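Local coordinates for oxidoreductase, putative (Neosartorya fumigata, PDB 6SKX), which catalyses the NADPH-dependent reductive amination of carbonyl compounds to amines, probably by reducing an imine intermediate, at residues S172-Y175 against G176-G180; G237-N240 against I241-A244. All coordinates share one frame; numbering follows the deposited sequence.

Contact 1. Residues S172-Y175 against G176-G180; sequences SGMY and GLFSG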
ATOM      1  N   SER A 172      -4.268   1.147  -9.325  1.00 51.25           N
ATOM      2  CA  SER A 172      -3.077   2.014  -9.114  1.00 53.30           C
ATOM      3  C   SER A 172      -2.812   2.081  -7.600  1.00 53.20           C
ATOM      4  O   SER A 172      -1.622   2.067  -7.194  1.00 52.88           O
ATOM      5  CB  SER A 172      -3.226   3.383  -9.812  1.00 49.41           C
ATOM      6  OG  SER A 172      -4.153   4.206  -9.126  1.00 59.96           O
ATOM      7  N   GLY A 173      -3.863   1.998  -6.773  1.00 52.77           N
ATOM      8  CA  GLY A 173      -3.702   1.822  -5.317  1.00 49.25           C
ATOM      9  C   GLY A 173      -2.971   0.524  -4.977  1.00 51.13           C
ATOM     10  O   GLY A 173      -1.953   0.568  -4.280  1.00 50.95           O
ATOM     11  N   MET A 174      -3.493  -0.604  -5.458  1.00 53.21           N
ATOM     12  CA  MET A 174      -2.899  -1.962  -5.334  1.00 55.38           C
ATOM     13  C   MET A 174      -1.434  -1.941  -5.743  1.00 48.75           C
ATOM     14  O   MET A 174      -0.644  -2.515  -4.991  1.00 52.37           O
ATOM     15  CB  MET A 174      -3.638  -2.972  -6.221  1.00 56.60           C
ATOM     16  CG  MET A 174      -3.109  -4.403  -6.147  1.00 57.92           C
ATOM     17  SD  MET A 174      -3.992  -5.476  -7.344  1.00 58.79           S
ATOM     18  CE  MET A 174      -3.040  -5.120  -8.812  1.00 52.31           C
ATOM     19  N   TYR A 175      -1.077  -1.320  -6.871  1.00 47.18           N
ATOM     20  CA  TYR A 175       0.328  -1.374  -7.384  1.00 50.31           C
ATOM     21  C   TYR A 175       1.257  -0.561  -6.482  1.00 49.87           C
ATOM     22  O   TYR A 175       2.461  -0.894  -6.402  1.00 51.34           O
ATOM     23  CB  TYR A 175       0.431  -0.980  -8.865  1.00 55.71           C
ATOM     24  CG  TYR A 175      -0.017  -2.084  -9.803  1.00 60.22           C
ATOM     25  CD1 TYR A 175       0.688  -3.274  -9.889  1.00 60.44           C
ATOM     26  CD2 TYR A 175      -1.167  -1.966 -10.577  1.00 65.86           C
ATOM     27  CE1 TYR A 175       0.279  -4.307 -10.719  1.00 60.29           C
ATOM     28  CE2 TYR A 175      -1.603  -2.990 -11.408  1.00 63.78           C
ATOM     29  CZ  TYR A 175      -0.875  -4.168 -11.472  1.00 65.53           C
ATOM     30  OH  TYR A 175      -1.261  -5.186 -12.287  1.00 64.35           O
ATOM     31  N   GLY A 176       0.755   0.492  -5.830  1.00 53.21           N
ATOM     32  CA  GLY A 176       1.531   1.212  -4.797  1.00 50.19           C
ATOM     33  C   GLY A 176       1.850   0.289  -3.628  1.00 53.03           C
ATOM     34  O   GLY A 176       3.039   0.196  -3.218  1.00 49.34           O
ATOM     35  N   LEU A 177       0.819  -0.388  -3.114  1.00 45.03           N
ATOM     36  CA  LEU A 177       0.938  -1.367  -2.006  1.00 44.54           C
ATOM     37  C   LEU A 177       1.968  -2.435  -2.384  1.00 44.89           C
ATOM     38  O   LEU A 177       2.822  -2.773  -1.533  1.00 47.69           O
ATOM     39  CB  LEU A 177      -0.440  -1.965  -1.735  1.00 46.39           C
ATOM     40  CG  LEU A 177      -0.499  -3.049  -0.659  1.00 56.49           C
ATOM     41  CD1 LEU A 177      -0.288  -2.462   0.713  1.00 61.67           C
ATOM     42  CD2 LEU A 177      -1.845  -3.742  -0.694  1.00 64.79           C
ATOM     43  N   PHE A 178       1.914  -2.961  -3.611  1.00 49.90           N
ATOM     44  CA  PHE A 178       2.801  -4.071  -4.068  1.00 49.74           C
ATOM     45  C   PHE A 178       4.237  -3.547  -4.199  1.00 50.83           C
ATOM     46  O   PHE A 178       5.190  -4.308  -3.842  1.00 54.58           O
ATOM     47  CB  PHE A 178       2.304  -4.716  -5.372  1.00 53.68           C
ATOM     48  CG  PHE A 178       1.060  -5.569  -5.268  1.00 51.02           C
ATOM     49  CD1 PHE A 178       0.519  -5.936  -4.046  1.00 47.24           C
ATOM     50  CD2 PHE A 178       0.431  -6.021  -6.423  1.00 57.71           C
ATOM     51  CE1 PHE A 178      -0.634  -6.707  -3.975  1.00 51.87           C
ATOM     52  CE2 PHE A 178      -0.718  -6.799  -6.357  1.00 51.84           C
ATOM     53  CZ  PHE A 178      -1.251  -7.139  -5.134  1.00 56.23           C
ATOM     54  N   SER A 179       4.390  -2.307  -4.677  1.00 46.71           N
ATOM     55  CA  SER A 179       5.693  -1.596  -4.759  1.00 53.42           C
ATOM     56  C   SER A 179       6.301  -1.518  -3.361  1.00 53.49           C
ATOM     57  O   SER A 179       7.508  -1.822  -3.228  1.00 52.32           O
ATOM     58  CB  SER A 179       5.575  -0.227  -5.362  1.00 51.71           C
ATOM     59  OG  SER A 179       4.948  -0.286  -6.624  1.00 58.85           O
ATOM     60  N   GLY A 180       5.482  -1.154  -2.368  1.00 56.43           N
ATOM     61  CA  GLY A 180       5.882  -1.095  -0.950  1.00 52.85           C
ATOM     62  C   GLY A 180       6.317  -2.463  -0.447  1.00 53.13           C
ATOM     63  O   GLY A 180       7.392  -2.570   0.175  1.00 46.24           O
TER
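Met174 lays its CG methylene over one face of the Phe178 ring, one helical turn further along helix 162-188. CG sits 3.7 Å from the Phe178 ring centroid, displaced toward the CE2 and CZ rim, in a CH-pi contact. SD of Met174 is 4.5 Å from the same centroid and approaches obliquely, a Met-aromatic contact. The chain runs extended through chi1 and chi2, then bends at chi3 (84°), carrying CE back over a face of the Tyr175 ring. The side chain thus touches both rings, while these barely meet each other, Tyr175 CD1 and Phe178 CD2 being 4.4 Å apart. Further round the helix, chi1 of -55° sets the Ser179 hydroxyl beside its own backbone N, from where OG donates to Tyr175 O at 2.6 Å. Ser179 N reaches Tyr175 O from the opposite face of the carbonyl plane, at 2.9 Å. All of this is buried against the second subunit, whose Met208 and Met215 pack on Met174 and Phe178. The chemistry is that of a largely apolar, methionine-rich interface, crossed by the hydrogen bond from Tyr175 OH to Gln234 OE1 of that subunit, with the Ser179 hydroxyl satisfied within its own helix.

Contact 2. Residues G237-N240 against I241-A244; sequences GIQN and IIDA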
ATOM      1  N   GLY A 237      13.904  11.281   5.960  1.00 72.64           N
ATOM      2  CA  GLY A 237      13.436   9.890   6.110  1.00 63.68           C
ATOM      3  C   GLY A 237      13.584   9.115   4.808  1.00 62.59           C
ATOM      4  O   GLY A 237      14.130   7.988   4.849  1.00 60.06           O
ATOM      5  N   ILE A 238      13.162   9.700   3.677  1.00 60.85           N
ATOM      6  CA  ILE A 238      13.277   9.042   2.337  1.00 67.89           C
ATOM      7  C   ILE A 238      14.760   8.852   1.978  1.00 62.95           C
ATOM      8  O   ILE A 238      15.071   7.789   1.439  1.00 67.81           O
ATOM      9  CB  ILE A 238      12.501   9.789   1.235  1.00 63.35           C
ATOM     10  CG1 ILE A 238      11.024   9.397   1.223  1.00 73.04           C
ATOM     11  CG2 ILE A 238      13.096   9.517  -0.136  1.00 65.38           C
ATOM     12  CD1 ILE A 238      10.298   9.702   2.477  1.00 76.69           C
ATOM     13  N   GLN A 239      15.633   9.829   2.261  1.00 67.22           N
ATOM     14  CA  GLN A 239      17.095   9.744   1.952  1.00 69.36           C
ATOM     15  C   GLN A 239      17.721   8.575   2.718  1.00 59.72           C
ATOM     16  O   GLN A 239      18.531   7.844   2.141  1.00 63.65           O
ATOM     17  CB  GLN A 239      17.850  11.038   2.302  1.00 73.62           C
ATOM     18  CG  GLN A 239      17.959  12.027   1.144  1.00 81.16           C
ATOM     19  CD  GLN A 239      18.429  11.384  -0.139  1.00 76.52           C
ATOM     20  OE1 GLN A 239      19.328  10.544  -0.155  1.00 78.49           O
ATOM     21  NE2 GLN A 239      17.790  11.756  -1.228  1.00 69.35           N
ATOM     22  N   ASN A 240      17.343   8.398   3.979  1.00 62.12           N
ATOM     23  CA  ASN A 240      17.827   7.260   4.800  1.00 61.31           C
ATOM     24  C   ASN A 240      17.473   5.944   4.085  1.00 61.30           C
ATOM     25  O   ASN A 240      18.320   5.035   4.092  1.00 59.34           O
ATOM     26  CB  ASN A 240      17.294   7.381   6.230  1.00 63.40           C
ATOM     27  CG  ASN A 240      17.970   8.480   7.026  1.00 73.98           C
ATOM     28  OD1 ASN A 240      19.038   8.956   6.639  1.00 66.82           O
ATOM     29  ND2 ASN A 240      17.357   8.889   8.136  1.00 65.88           N
ATOM     30  N   ILE A 241      16.265   5.836   3.506  1.00 58.95           N
ATOM     31  CA  ILE A 241      15.745   4.571   2.903  1.00 62.50           C
ATOM     32  C   ILE A 241      16.595   4.307   1.657  1.00 57.04           C
ATOM     33  O   ILE A 241      17.095   3.183   1.483  1.00 56.98           O
ATOM     34  CB  ILE A 241      14.241   4.676   2.561  1.00 61.94           C
ATOM     35  CG1 ILE A 241      13.344   4.730   3.796  1.00 59.71           C
ATOM     36  CG2 ILE A 241      13.819   3.557   1.632  1.00 59.52           C
ATOM     37  CD1 ILE A 241      11.970   5.310   3.507  1.00 59.41           C
ATOM     38  N   ILE A 242      16.790   5.352   0.867  1.00 59.36           N
ATOM     39  CA  ILE A 242      17.652   5.344  -0.344  1.00 66.51           C
ATOM     40  C   ILE A 242      19.078   4.911   0.047  1.00 68.37           C
ATOM     41  O   ILE A 242      19.554   3.901  -0.510  1.00 67.76           O
ATOM     42  CB  ILE A 242      17.560   6.734  -1.000  1.00 66.85           C
ATOM     43  CG1 ILE A 242      16.138   6.985  -1.509  1.00 69.99           C
ATOM     44  CG2 ILE A 242      18.583   6.895  -2.107  1.00 65.71           C
ATOM     45  CD1 ILE A 242      15.960   8.290  -2.252  1.00 76.43           C
ATOM     46  N   ASP A 243      19.712   5.586   1.021  1.00 67.60           N
ATOM     47  CA  ASP A 243      21.112   5.302   1.464  1.00 69.11           C
ATOM     48  C   ASP A 243      21.196   3.855   1.975  1.00 68.35           C
ATOM     49  O   ASP A 243      22.125   3.120   1.584  1.00 64.77           O
ATOM     50  CB  ASP A 243      21.603   6.316   2.508  1.00 70.09           C
ATOM     51  CG  ASP A 243      21.695   7.761   2.009  1.00 75.54           C
ATOM     52  OD1 ASP A 243      21.705   7.974   0.789  1.00 74.32           O
ATOM     53  OD2 ASP A 243      21.727   8.678   2.856  1.00 71.70           O
ATOM     54  N   ALA A 244      20.225   3.425   2.780  1.00 64.34           N
ATOM     55  CA  ALA A 244      20.171   2.052   3.321  1.00 61.74           C
ATOM     56  C   ALA A 244      19.975   1.066   2.167  1.00 66.14           C
ATOM     57  O   ALA A 244      20.584  -0.021   2.220  1.00 67.03           O
ATOM     58  CB  ALA A 244      19.072   1.949   4.352  1.00 63.91           C
TER
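Ile238 and Ile242, one turn apart on helix 231-248, meet through CG2 of the first and CD1 of the second, 3.8 Å apart. In Ile242, CG1 lies anti to the carbonyl carbon and chi2 is extended, a conformation that stretches CD1 toward the preceding turn. On the way CG1 passes close to the Ile238 carbonyl, 3.2 Å from Ile238 O, which also accepts the nearly straight bond from Ile242 N (170°). Ile241 adopts a similar shape, and its CG1 lies 3.5 Å from Gly237 O. Gln239 is less regular: chi1, at -92°, is well off a staggered value, and a bend at chi2 brings the amide round toward the next turn, NE2 4.1 Å from Ile242 CD1. Its OE1 and OD1 of Asp243 stand 3.6 Å apart, two acceptors as modelled, so no hydrogen bond joins them; the amide and carboxylate planes are turned 51° from each other. Asp243 is held through its backbone instead, N donating to Gln239 O at 2.8 Å. The Asn240 amide reaches across to the second subunit, ND2 hydrogen-bonding Asn92 OD1 there. Within the C-terminal domain Ile238, Ile241 and Ile242 all touch Ile255, and Ile238 (on Lys259 and Met262) and Ile242 (on Arg256) also reach helix 256-267, while Ile241 and Ala244 pack on Leu168 in helix 162-188 of the second subunit.

How the contacts relate
Contact 1 and contact 2 belong to two different helices, 162-188 and 231-248, with centres 19 Å apart and nearest atoms about 9 Å apart, so within one chain they do not touch. They come together through the dimer: Tyr175 of contact 1 packs on Ile238 of the second subunit, and the reverse pair brings Ile238 of contact 2 onto Tyr175 of that subunit. Both lie near NADP(+)-binding residues, though no cofactor is bound to this chain. The Tyr175 side chain is about 8 Å from that of Asn92 of the same chain, and Gly237 is about 8 Å from the Ser229 side chain. Contact 2 thus lies close to cofactor-binding residues of both chains, consistent with a site formed near the dimer interface.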